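Local coordinates for CBS domain-containing predicted protein TM0935 (Thermotoga maritima, PDB 1O50) that is of unknown function but folds as a pair of CBS domains, a module that in relatives often senses adenosyl nucleotides, at residues A[127-132]-A[140-145]; A[33-38]-A[91-96]; A[62-67]-A[101-106]. All coordinates share one frame; numbering follows the deposited sequence.

Contact 1: A[127-132]-A[140-145]; sequences QEMPVV and GDLNSL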
ATOM      1  N   GLN A 127       2.425  -3.227   4.492  1.00 36.63           N
ATOM      2  CA  GLN A 127       2.118  -4.299   3.551  1.00 35.96           C
ATOM      3  C   GLN A 127       3.351  -4.998   2.938  1.00 36.31           C
ATOM      4  O   GLN A 127       3.251  -5.676   1.897  1.00 37.42           O
ATOM      5  CB  GLN A 127       1.202  -3.747   2.450  1.00 35.90           C
ATOM      6  CG  GLN A 127      -0.107  -3.234   3.028  1.00 35.87           C
ATOM      7  CD  GLN A 127      -1.167  -2.972   2.028  1.00 33.64           C
ATOM      8  OE1 GLN A 127      -1.341  -3.745   1.122  1.00 38.13           O
ATOM      9  NE2 GLN A 127      -1.961  -1.910   2.237  1.00 36.71           N
ATOM     10  N   GLU A 128       4.522  -4.838   3.554  1.00 35.95           N
ATOM     11  CA  GLU A 128       5.744  -5.498   3.052  1.00 35.26           C
ATOM     12  C   GLU A 128       6.718  -5.489   4.183  1.00 36.33           C
ATOM     13  O   GLU A 128       6.899  -4.474   4.865  1.00 35.81           O
ATOM     14  CB  GLU A 128       6.363  -4.784   1.866  1.00 35.64           C
ATOM     15  CG  GLU A 128       7.472  -5.560   1.188  1.00 32.89           C
ATOM     16  CD  GLU A 128       8.137  -4.850   0.031  1.00 39.51           C
ATOM     17  OE1 GLU A 128       7.714  -3.761  -0.312  1.00 38.76           O
ATOM     18  OE2 GLU A 128       9.092  -5.401  -0.576  1.00 41.52           O
ATOM     19  N   MET A 129       7.309  -6.648   4.409  1.00 36.46           N
ATOM     20  CA  MET A 129       8.177  -6.875   5.536  1.00 36.58           C
ATOM     21  C   MET A 129       9.300  -7.695   5.031  1.00 37.11           C
ATOM     22  O   MET A 129       9.095  -8.534   4.168  1.00 35.76           O
ATOM     23  CB  MET A 129       7.481  -7.706   6.607  1.00 37.67           C
ATOM     24  CG  MET A 129       6.712  -6.930   7.565  1.00 41.19           C
ATOM     25  SD  MET A 129       5.992  -7.883   8.919  1.00 45.41           S
ATOM     26  CE  MET A 129       5.026  -8.910   8.003  1.00 44.24           C
ATOM     27  N   PRO A 130      10.491  -7.534   5.624  1.00 38.23           N
ATOM     28  CA  PRO A 130      11.630  -8.349   5.235  1.00 37.66           C
ATOM     29  C   PRO A 130      11.615  -9.630   6.038  1.00 37.59           C
ATOM     30  O   PRO A 130      11.061  -9.659   7.129  1.00 35.99           O
ATOM     31  CB  PRO A 130      12.812  -7.468   5.639  1.00 38.20           C
ATOM     32  CG  PRO A 130      12.342  -6.779   6.851  1.00 37.63           C
ATOM     33  CD  PRO A 130      10.861  -6.586   6.694  1.00 38.08           C
ATOM     34  N   VAL A 131      12.215 -10.679   5.483  1.00 37.64           N
ATOM     35  CA  VAL A 131      12.419 -11.930   6.187  1.00 38.30           C
ATOM     36  C   VAL A 131      13.898 -11.969   6.526  1.00 39.12           C
ATOM     37  O   VAL A 131      14.744 -11.804   5.658  1.00 39.60           O
ATOM     38  CB  VAL A 131      12.014 -13.144   5.314  1.00 38.20           C
ATOM     39  CG1 VAL A 131      12.145 -14.425   6.083  1.00 37.23           C
ATOM     40  CG2 VAL A 131      10.571 -12.938   4.761  1.00 37.61           C
ATOM     41  N   VAL A 132      14.207 -12.154   7.799  1.00 40.25           N
ATOM     42  CA  VAL A 132      15.569 -12.023   8.261  1.00 40.84           C
ATOM     43  C   VAL A 132      16.028 -13.335   8.871  1.00 41.80           C
ATOM     44  O   VAL A 132      15.213 -14.150   9.308  1.00 41.43           O
ATOM     45  CB  VAL A 132      15.751 -10.857   9.295  1.00 41.11           C
ATOM     46  CG1 VAL A 132      15.255  -9.533   8.726  1.00 40.86           C
ATOM     47  CG2 VAL A 132      15.068 -11.158  10.646  1.00 41.20           C
ATOM     48  N   GLY A 140      14.993 -12.703   2.498  1.00 38.99           N
ATOM     49  CA  GLY A 140      13.803 -12.795   1.660  1.00 38.55           C
ATOM     50  C   GLY A 140      12.852 -11.652   1.938  1.00 38.05           C
ATOM     51  O   GLY A 140      13.175 -10.776   2.717  1.00 37.57           O
ATOM     52  N   ASP A 141      11.670 -11.676   1.313  1.00 37.84           N
ATOM     53  CA  ASP A 141      10.697 -10.581   1.410  1.00 37.81           C
ATOM     54  C   ASP A 141       9.253 -11.133   1.484  1.00 36.46           C
ATOM     55  O   ASP A 141       8.952 -12.208   0.972  1.00 36.05           O
ATOM     56  CB  ASP A 141      10.886  -9.689   0.157  1.00 38.06           C
ATOM     57  CG  ASP A 141      10.406  -8.299   0.332  1.00 38.03           C
ATOM     58  OD1 ASP A 141      10.388  -7.787   1.480  1.00 38.91           O
ATOM     59  OD2 ASP A 141       9.972  -7.653  -0.651  1.00 41.91           O
ATOM     60  N   LEU A 142       8.351 -10.387   2.104  1.00 35.80           N
ATOM     61  CA  LEU A 142       6.947 -10.796   2.182  1.00 35.14           C
ATOM     62  C   LEU A 142       6.052  -9.623   1.954  1.00 34.98           C
ATOM     63  O   LEU A 142       6.273  -8.632   2.573  1.00 35.87           O
ATOM     64  CB  LEU A 142       6.651 -11.364   3.579  1.00 35.38           C
ATOM     65  CG  LEU A 142       5.249 -11.922   3.829  1.00 34.56           C
ATOM     66  CD1 LEU A 142       4.936 -13.124   2.964  1.00 36.54           C
ATOM     67  CD2 LEU A 142       5.087 -12.289   5.285  1.00 35.61           C
ATOM     68  N   ASN A 143       5.037  -9.720   1.099  1.00 35.08           N
ATOM     69  CA  ASN A 143       4.033  -8.654   1.008  1.00 34.52           C
ATOM     70  C   ASN A 143       2.621  -9.124   1.165  1.00 33.88           C
ATOM     71  O   ASN A 143       2.335 -10.307   1.186  1.00 33.40           O
ATOM     72  CB  ASN A 143       4.229  -7.792  -0.272  1.00 35.59           C
ATOM     73  CG  ASN A 143       3.793  -8.460  -1.554  1.00 35.31           C
ATOM     74  OD1 ASN A 143       3.251  -9.562  -1.569  1.00 38.65           O
ATOM     75  ND2 ASN A 143       4.001  -7.769  -2.661  1.00 35.68           N
ATOM     76  N   SER A 144       1.716  -8.164   1.345  1.00 35.15           N
ATOM     77  CA  SER A 144       0.311  -8.475   1.507  1.00 35.69           C
ATOM     78  C   SER A 144      -0.285  -9.284   0.343  1.00 36.83           C
ATOM     79  O   SER A 144      -1.165 -10.093   0.532  1.00 35.66           O
ATOM     80  CB  SER A 144      -0.481  -7.170   1.715  1.00 36.49           C
ATOM     81  OG  SER A 144      -0.343  -6.283   0.620  1.00 37.74           O
ATOM     82  N   LEU A 145       0.230  -9.103  -0.865  1.00 38.28           N
ATOM     83  CA  LEU A 145      -0.350  -9.756  -1.998  1.00 37.86           C
ATOM     84  C   LEU A 145      -0.058 -11.259  -1.940  1.00 37.96           C
ATOM     85  O   LEU A 145      -0.881 -12.064  -2.343  1.00 37.85           O
ATOM     86  CB  LEU A 145       0.184  -9.149  -3.309  1.00 38.84           C
ATOM     87  CG  LEU A 145       0.179  -7.616  -3.469  1.00 38.28           C
ATOM     88  CD1 LEU A 145       0.502  -7.274  -4.923  1.00 36.55           C
ATOM     89  CD2 LEU A 145      -1.110  -6.969  -3.031  1.00 39.11           C
TER
HETATM   90  O   HOH W   1       5.605  -5.190  -2.430  1.00 21.92           O

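Contact 2: A[33-38]-A[91-96]; sequences TPIEEI and KRLIAK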
ATOM      1  N   THR A  33      21.072   7.947   2.500  1.00 36.80           N
ATOM      2  CA  THR A  33      20.408   7.978   1.213  1.00 35.29           C
ATOM      3  C   THR A  33      19.358   9.103   1.208  1.00 36.53           C
ATOM      4  O   THR A  33      18.497   9.132   2.082  1.00 35.16           O
ATOM      5  CB  THR A  33      19.755   6.611   0.929  1.00 35.19           C
ATOM      6  OG1 THR A  33      20.768   5.573   0.793  1.00 36.81           O
ATOM      7  CG2 THR A  33      19.060   6.676  -0.420  1.00 33.55           C
ATOM      8  N   PRO A  34      19.458  10.047   0.262  1.00 35.77           N
ATOM      9  CA  PRO A  34      18.492  11.129   0.175  1.00 36.11           C
ATOM     10  C   PRO A  34      17.078  10.651  -0.133  1.00 37.01           C
ATOM     11  O   PRO A  34      16.877   9.706  -0.846  1.00 36.43           O
ATOM     12  CB  PRO A  34      19.035  11.987  -0.972  1.00 36.21           C
ATOM     13  CG  PRO A  34      20.478  11.667  -1.011  1.00 35.19           C
ATOM     14  CD  PRO A  34      20.538  10.197  -0.736  1.00 36.64           C
ATOM     15  N   ILE A  35      16.089  11.359   0.397  1.00 37.40           N
ATOM     16  CA  ILE A  35      14.713  10.935   0.269  1.00 37.37           C
ATOM     17  C   ILE A  35      14.332  10.946  -1.179  1.00 36.80           C
ATOM     18  O   ILE A  35      13.624  10.042  -1.646  1.00 36.96           O
ATOM     19  CB  ILE A  35      13.816  11.832   1.112  1.00 38.10           C
ATOM     20  CG1 ILE A  35      14.085  11.523   2.588  1.00 37.07           C
ATOM     21  CG2 ILE A  35      12.346  11.624   0.762  1.00 40.52           C
ATOM     22  CD1 ILE A  35      13.370  12.463   3.596  1.00 36.69           C
ATOM     23  N   GLU A  36      14.833  11.920  -1.931  1.00 35.08           N
ATOM     24  CA  GLU A  36      14.560  11.923  -3.380  1.00 33.51           C
ATOM     25  C   GLU A  36      15.053  10.594  -4.043  1.00 33.50           C
ATOM     26  O   GLU A  36      14.378  10.028  -4.898  1.00 32.71           O
ATOM     27  CB  GLU A  36      15.161  13.144  -4.043  1.00 33.48           C
ATOM     28  CG  GLU A  36      14.751  13.214  -5.512  1.00 32.85           C
ATOM     29  CD  GLU A  36      15.267  14.401  -6.329  1.00 34.56           C
ATOM     30  OE1 GLU A  36      15.741  15.382  -5.771  1.00 33.45           O
ATOM     31  OE2 GLU A  36      15.173  14.361  -7.592  1.00 31.82           O
ATOM     32  N   GLU A  37      16.191  10.063  -3.618  1.00 33.38           N
ATOM     33  CA  GLU A  37      16.679   8.788  -4.207  1.00 32.80           C
ATOM     34  C   GLU A  37      15.794   7.617  -3.748  1.00 32.88           C
ATOM     35  O   GLU A  37      15.592   6.657  -4.435  1.00 30.90           O
ATOM     36  CB  GLU A  37      18.111   8.552  -3.831  1.00 34.23           C
ATOM     37  CG  GLU A  37      18.738   7.327  -4.491  1.00 35.77           C
ATOM     38  CD  GLU A  37      20.193   7.122  -4.079  1.00 41.18           C
ATOM     39  OE1 GLU A  37      20.839   8.114  -3.639  1.00 41.77           O
ATOM     40  OE2 GLU A  37      20.692   5.959  -4.203  1.00 41.79           O
ATOM     41  N   ILE A  38      15.227   7.714  -2.559  1.00 32.40           N
ATOM     42  CA  ILE A  38      14.308   6.681  -2.080  1.00 33.76           C
ATOM     43  C   ILE A  38      13.086   6.639  -2.941  1.00 35.83           C
ATOM     44  O   ILE A  38      12.663   5.564  -3.376  1.00 37.70           O
ATOM     45  CB  ILE A  38      13.912   6.939  -0.611  1.00 33.41           C
ATOM     46  CG1 ILE A  38      15.168   6.806   0.211  1.00 34.07           C
ATOM     47  CG2 ILE A  38      12.840   5.934  -0.190  1.00 34.22           C
ATOM     48  CD1 ILE A  38      15.053   7.084   1.726  1.00 30.59           C
ATOM     49  N   LYS A  91       8.690  16.341  13.156  1.00 49.03           N
ATOM     50  CA  LYS A  91       9.785  17.286  13.284  1.00 46.95           C
ATOM     51  C   LYS A  91      10.278  17.636  11.889  1.00 45.09           C
ATOM     52  O   LYS A  91       9.924  17.002  10.908  1.00 45.03           O
ATOM     53  CB  LYS A  91      10.914  16.692  14.137  1.00 46.47           C
ATOM     54  CG  LYS A  91      10.551  16.377  15.571  1.00 45.79           C
ATOM     55  CD  LYS A  91      10.142  17.608  16.323  1.00 46.97           C
ATOM     56  CE  LYS A  91      10.590  17.622  17.796  1.00 47.72           C
ATOM     57  NZ  LYS A  91      11.979  18.217  17.987  1.00 47.04           N
ATOM     58  N   ARG A  92      11.117  18.658  11.825  1.00 43.36           N
ATOM     59  CA  ARG A  92      11.527  19.254  10.576  1.00 42.17           C
ATOM     60  C   ARG A  92      12.619  18.404   9.940  1.00 41.04           C
ATOM     61  O   ARG A  92      13.558  17.966  10.628  1.00 41.05           O
ATOM     62  CB  ARG A  92      12.019  20.667  10.878  1.00 42.27           C
ATOM     63  CG  ARG A  92      12.605  21.408   9.711  1.00 42.69           C
ATOM     64  CD  ARG A  92      13.092  22.802  10.077  1.00 40.93           C
ATOM     65  NE  ARG A  92      13.611  23.448   8.865  1.00 39.54           N
ATOM     66  CZ  ARG A  92      13.906  24.733   8.764  1.00 37.01           C
ATOM     67  NH1 ARG A  92      13.775  25.547   9.802  1.00 35.32           N
ATOM     68  NH2 ARG A  92      14.356  25.196   7.617  1.00 38.38           N
ATOM     69  N   LEU A  93      12.525  18.201   8.627  1.00 40.56           N
ATOM     70  CA  LEU A  93      13.577  17.544   7.885  1.00 39.95           C
ATOM     71  C   LEU A  93      14.734  18.529   7.673  1.00 40.32           C
ATOM     72  O   LEU A  93      14.510  19.689   7.339  1.00 40.22           O
ATOM     73  CB  LEU A  93      13.052  17.034   6.556  1.00 40.62           C
ATOM     74  CG  LEU A  93      11.952  15.979   6.653  1.00 38.42           C
ATOM     75  CD1 LEU A  93      11.474  15.669   5.261  1.00 38.38           C
ATOM     76  CD2 LEU A  93      12.466  14.722   7.353  1.00 36.49           C
ATOM     77  N   ILE A  94      15.960  18.046   7.885  1.00 39.18           N
ATOM     78  CA  ILE A  94      17.180  18.837   7.702  1.00 38.57           C
ATOM     79  C   ILE A  94      18.084  18.227   6.595  1.00 38.50           C
ATOM     80  O   ILE A  94      18.299  18.840   5.544  1.00 38.99           O
ATOM     81  CB  ILE A  94      17.928  18.948   9.074  1.00 37.99           C
ATOM     82  CG1 ILE A  94      16.982  19.464  10.177  1.00 37.97           C
ATOM     83  CG2 ILE A  94      19.159  19.824   8.980  1.00 37.19           C
ATOM     84  CD1 ILE A  94      16.697  20.945  10.135  1.00 37.30           C
ATOM     85  N   ALA A  95      18.601  17.026   6.830  1.00 39.08           N
ATOM     86  CA  ALA A  95      19.396  16.282   5.826  1.00 39.88           C
ATOM     87  C   ALA A  95      18.522  15.742   4.680  1.00 40.58           C
ATOM     88  O   ALA A  95      18.987  15.582   3.525  1.00 41.62           O
ATOM     89  CB  ALA A  95      20.168  15.143   6.523  1.00 41.21           C
ATOM     90  N   LYS A  96      17.225  15.553   4.970  1.00 39.74           N
ATOM     91  CA  LYS A  96      16.291  14.873   4.088  1.00 38.78           C
ATOM     92  C   LYS A  96      16.866  13.525   3.609  1.00 37.40           C
ATOM     93  O   LYS A  96      17.109  13.300   2.436  1.00 35.96           O
ATOM     94  CB  LYS A  96      15.898  15.810   2.940  1.00 39.14           C
ATOM     95  CG  LYS A  96      15.206  17.110   3.449  1.00 40.75           C
ATOM     96  CD  LYS A  96      15.618  18.339   2.634  1.00 44.79           C
ATOM     97  CE  LYS A  96      15.116  19.592   3.320  1.00 47.31           C
ATOM     98  NZ  LYS A  96      15.400  20.845   2.535  1.00 48.73           N
TER

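Contact 3: A[62-67]-A[101-106]; sequences MIPVMH and IMLDPV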
ATOM      1  N   MET A  62      13.059   0.901   8.629  1.00 33.57           N
ATOM      2  CA  MET A  62      12.190   0.684   7.490  1.00 32.87           C
ATOM      3  C   MET A  62      11.396   1.950   7.196  1.00 33.00           C
ATOM      4  O   MET A  62      11.179   2.763   8.033  1.00 30.98           O
ATOM      5  CB  MET A  62      11.246  -0.519   7.771  1.00 33.26           C
ATOM      6  CG  MET A  62      10.180  -0.206   8.847  1.00 34.03           C
ATOM      7  SD  MET A  62       8.894  -1.507   9.172  1.00 37.17           S
ATOM      8  CE  MET A  62       7.669  -0.593  10.213  1.00 35.04           C
ATOM      9  N   ILE A  63      10.997   2.139   5.959  1.00 33.45           N
ATOM     10  CA  ILE A  63      10.218   3.289   5.627  1.00 35.55           C
ATOM     11  C   ILE A  63       9.043   2.756   4.798  1.00 36.47           C
ATOM     12  O   ILE A  63       9.198   2.504   3.597  1.00 35.12           O
ATOM     13  CB  ILE A  63      11.098   4.247   4.788  1.00 37.54           C
ATOM     14  CG1 ILE A  63      12.372   4.632   5.557  1.00 37.78           C
ATOM     15  CG2 ILE A  63      10.267   5.456   4.286  1.00 34.63           C
ATOM     16  CD1 ILE A  63      13.449   5.398   4.698  1.00 39.46           C
ATOM     17  N   PRO A  64       7.902   2.496   5.441  1.00 36.94           N
ATOM     18  CA  PRO A  64       6.655   2.256   4.701  1.00 36.41           C
ATOM     19  C   PRO A  64       6.271   3.447   3.822  1.00 36.96           C
ATOM     20  O   PRO A  64       6.426   4.627   4.184  1.00 35.97           O
ATOM     21  CB  PRO A  64       5.628   2.074   5.829  1.00 35.68           C
ATOM     22  CG  PRO A  64       6.398   1.593   6.895  1.00 36.20           C
ATOM     23  CD  PRO A  64       7.682   2.393   6.900  1.00 36.59           C
ATOM     24  N   VAL A  65       5.761   3.153   2.631  1.00 37.09           N
ATOM     25  CA  VAL A  65       5.412   4.226   1.732  1.00 35.70           C
ATOM     26  C   VAL A  65       4.393   5.176   2.369  1.00 37.61           C
ATOM     27  O   VAL A  65       4.428   6.381   2.103  1.00 37.76           O
ATOM     28  CB  VAL A  65       4.884   3.682   0.434  1.00 36.67           C
ATOM     29  CG1 VAL A  65       4.222   4.812  -0.401  1.00 35.05           C
ATOM     30  CG2 VAL A  65       6.018   3.038  -0.312  1.00 34.14           C
ATOM     31  N   MET A  66       3.518   4.666   3.240  1.00 37.20           N
ATOM     32  CA  MET A  66       2.515   5.556   3.844  1.00 35.65           C
ATOM     33  C   MET A  66       3.201   6.453   4.879  1.00 36.65           C
ATOM     34  O   MET A  66       2.734   7.597   5.161  1.00 34.82           O
ATOM     35  CB  MET A  66       1.352   4.766   4.465  1.00 36.73           C
ATOM     36  CG  MET A  66       0.395   5.617   5.342  1.00 36.24           C
ATOM     37  SD  MET A  66      -0.582   6.931   4.371  1.00 40.80           S
ATOM     38  CE  MET A  66      -1.815   5.944   3.688  1.00 42.19           C
ATOM     39  N   HIS A  67       4.260   5.946   5.510  1.00 36.53           N
ATOM     40  CA  HIS A  67       5.034   6.801   6.416  1.00 37.64           C
ATOM     41  C   HIS A  67       5.709   7.958   5.612  1.00 37.97           C
ATOM     42  O   HIS A  67       5.657   9.095   6.034  1.00 37.89           O
ATOM     43  CB  HIS A  67       6.072   6.011   7.192  1.00 38.37           C
ATOM     44  CG  HIS A  67       6.891   6.845   8.136  1.00 37.42           C
ATOM     45  ND1 HIS A  67       6.340   7.585   9.166  1.00 38.89           N
ATOM     46  CD2 HIS A  67       8.235   6.994   8.242  1.00 37.01           C
ATOM     47  CE1 HIS A  67       7.317   8.165   9.854  1.00 37.01           C
ATOM     48  NE2 HIS A  67       8.476   7.840   9.294  1.00 36.96           N
ATOM     49  N   ILE A 101      13.904   9.717   8.756  1.00 38.91           N
ATOM     50  CA  ILE A 101      12.547   9.145   8.700  1.00 38.74           C
ATOM     51  C   ILE A 101      12.360   7.628   8.993  1.00 37.67           C
ATOM     52  O   ILE A 101      11.220   7.193   9.109  1.00 38.51           O
ATOM     53  CB  ILE A 101      11.863   9.513   7.362  1.00 37.86           C
ATOM     54  CG1 ILE A 101      12.569   8.952   6.150  1.00 38.71           C
ATOM     55  CG2 ILE A 101      11.816  11.007   7.251  1.00 40.13           C
ATOM     56  CD1 ILE A 101      11.692   8.979   4.870  1.00 37.69           C
ATOM     57  N   MET A 102      13.431   6.839   9.106  1.00 37.58           N
ATOM     58  CA  MET A 102      13.289   5.394   9.248  1.00 36.38           C
ATOM     59  C   MET A 102      12.643   5.054  10.578  1.00 36.67           C
ATOM     60  O   MET A 102      12.796   5.784  11.527  1.00 35.81           O
ATOM     61  CB  MET A 102      14.626   4.691   9.081  1.00 36.24           C
ATOM     62  CG  MET A 102      15.681   4.958  10.112  1.00 35.52           C
ATOM     63  SD  MET A 102      17.218   4.164   9.623  1.00 35.26           S
ATOM     64  CE  MET A 102      18.028   4.077  11.194  1.00 32.42           C
ATOM     65  N   LEU A 103      11.860   3.979  10.615  1.00 37.35           N
ATOM     66  CA  LEU A 103      11.223   3.490  11.845  1.00 36.40           C
ATOM     67  C   LEU A 103      11.913   2.211  12.211  1.00 35.75           C
ATOM     68  O   LEU A 103      12.597   1.599  11.392  1.00 34.11           O
ATOM     69  CB  LEU A 103       9.736   3.199  11.595  1.00 37.23           C
ATOM     70  CG  LEU A 103       8.889   4.367  11.099  1.00 37.90           C
ATOM     71  CD1 LEU A 103       7.584   3.869  10.447  1.00 40.25           C
ATOM     72  CD2 LEU A 103       8.579   5.323  12.171  1.00 39.86           C
ATOM     73  N   ASP A 104      11.770   1.819  13.471  1.00 36.30           N
ATOM     74  CA  ASP A 104      12.316   0.578  13.940  1.00 36.97           C
ATOM     75  C   ASP A 104      11.757  -0.538  13.102  1.00 36.60           C
ATOM     76  O   ASP A 104      10.544  -0.610  12.918  1.00 36.40           O
ATOM     77  CB  ASP A 104      11.913   0.345  15.387  1.00 37.23           C
ATOM     78  CG  ASP A 104      12.568   1.317  16.333  1.00 41.82           C
ATOM     79  OD1 ASP A 104      13.593   1.939  15.953  1.00 46.85           O
ATOM     80  OD2 ASP A 104      12.131   1.519  17.493  1.00 45.48           O
ATOM     81  N   PRO A 105      12.611  -1.436  12.628  1.00 37.07           N
ATOM     82  CA  PRO A 105      12.147  -2.502  11.731  1.00 37.53           C
ATOM     83  C   PRO A 105      11.191  -3.513  12.419  1.00 37.37           C
ATOM     84  O   PRO A 105      11.376  -3.907  13.569  1.00 37.15           O
ATOM     85  CB  PRO A 105      13.449  -3.179  11.241  1.00 37.60           C
ATOM     86  CG  PRO A 105      14.482  -2.791  12.210  1.00 37.91           C
ATOM     87  CD  PRO A 105      14.047  -1.539  12.932  1.00 36.98           C
ATOM     88  N   VAL A 106      10.156  -3.879  11.683  1.00 37.96           N
ATOM     89  CA  VAL A 106       9.248  -4.966  12.008  1.00 38.31           C
ATOM     90  C   VAL A 106       9.540  -6.051  10.960  1.00 38.31           C
ATOM     91  O   VAL A 106       9.495  -5.783   9.761  1.00 37.30           O
ATOM     92  CB  VAL A 106       7.790  -4.524  11.845  1.00 38.72           C
ATOM     93  CG1 VAL A 106       6.828  -5.709  12.096  1.00 39.57           C
ATOM     94  CG2 VAL A 106       7.488  -3.362  12.772  1.00 40.24           C
TER

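Contact 1: A[127-132]-A[140-145]
Ser144 takes hold of Gln127 through both backbone and side chain. Its N donates to Gln127 O at 3.0 Å, from well above the carbonyl plane, and its OG donates to Gln127 OE1 at 2.8 Å, in the amide plane and on a lone pair. With chi1 at 60°, OG sits between the backbone N and carbonyl carbon of Ser144, turned to the extended glutamine chain. Met129 and Leu142 exchange two backbone bonds of 2.9 Å each (Met129 N to Leu142 O, Leu142 N to Met129 O); Val131 and Gly140 form the next hydrogen-bonded pair. This is the antiparallel hairpin of a CBS domain, running straight into helix 144-153, with Asn143 as N-cap: its OD1 accepts from Glu146 N. The side chains of Glu128 and Asp141 cross at about a right angle, their carboxylate planes 50° apart. Glu128 OE2 and Asp141 OD2 lie 2.4 Å apart, a very short and somewhat doubtful separation; Arg49 N and Tyr52 OH hold their other oxygens, Glu128 OE1 and Asp141 OD1. Met129, Val131 and Leu142 line the other face of the hairpin, Met129 CE lying 4.3 Å from Leu142 CD2, and helix 114-124 covers Met129 and Leu142.

Contact 2: A[33-38]-A[91-96]
The flat group at the centre is the peptide carbonyl of Lys96, met by the backbone and side chain of Ile35. Ile35 N approaches from above the carbonyl plane, 39° out of it, and donates to Lys96 O at 3.0 Å with an N-H...O angle of 155°. Pro34 CA adds a CA-H...O contact to the same oxygen at 3.4 Å, and Ile35 CG1 lies 3.5 Å from Lys96 O. The isoleucine chain continues along the peptide, its CD1 3.7 Å from Lys96 C. Pro34 holds the N-cap position of helix 35-44, so Ile35 N is one of the first-turn amides that find no acceptor within their own helix; here the loop joining helices 65-77 and 98-101 supplies one, linking that loop to the start of helix 35-44 in the first CBS domain. With CG1 opposite the carbonyl carbon of Ile35 (chi1 -70°) and the chain extended beyond it, CD1 reaches Leu93 CD1 at 4.1 Å. An alanine at Ile35 could keep the backbone bond but would probably open a gap between Leu93 and the Lys96 peptide. Trp152 of the second subunit packs on both Ile35 and Leu93, bringing the dimer partner onto this apolar pair. The Lys96 side chain leads away from the helix, and its NZ forms a salt bridge with Glu156 of that subunit.

Contact 3: A[62-67]-A[101-106]
His67 and Leu103 come at each other from opposite directions, the leucine laying a methyl over one face of the imidazole. Leu103 CD1 is 3.9 Å from the His67 ring centroid and 15° off the normal, a CH-pi contact, and also touches Pro64 CD at 3.8 Å. The ring edge turns to Ile101: His67 NE2 donates to Ile101 O at 2.8 Å, a weak bond, its N-H...O angle only 124°. A chi1 of -180°, CG opposite the backbone N, carries the ring back from the first turn of helix 65-77 to this loop. The side chains of Ile63 and Ile101 cross at about a right angle, Ile63 CG2 meeting Ile101 CD1 at 3.8 Å. Met62 extends along Asp104 to Val106; its CE packs 3.8 Å from Val106 CG2, and its SD accepts a weak, long hydrogen bond from Val106 N. Met62 and Leu103 form a single antiparallel bridge joining the two CBS domains, Met62 N to Leu103 O and Leu103 N to Met62 O both 2.9 Å. The short approach of NE2 to Ile101 O is consistent with a proton on that nitrogen, and face and edge contacts probably limit the ring's rotation.

In the fold
Contact 3 lies in the middle of the row, its centre 13 Å from those of contacts 1 and 2, which are 24 Å apart and do not touch each other. Contacts 2 and 3 interleave along the chain (33-38, 62-67, 91-96, 101-106): contact 3 joins the two CBS domains, and contact 2 ties helix 35-44 of the first to the loop 91-96; contact 1 follows, wholly within the second. Ile35 and Leu93 pack on Ile101, and Ile38 on Ile63, making contacts 2 and 3 continuous, while Val106 O lies against Met129 and Pro130 of the 128-132 strand. All three contacts reach the second subunit, which suggests that domain joint and dimer interface draw on neighbouring parts.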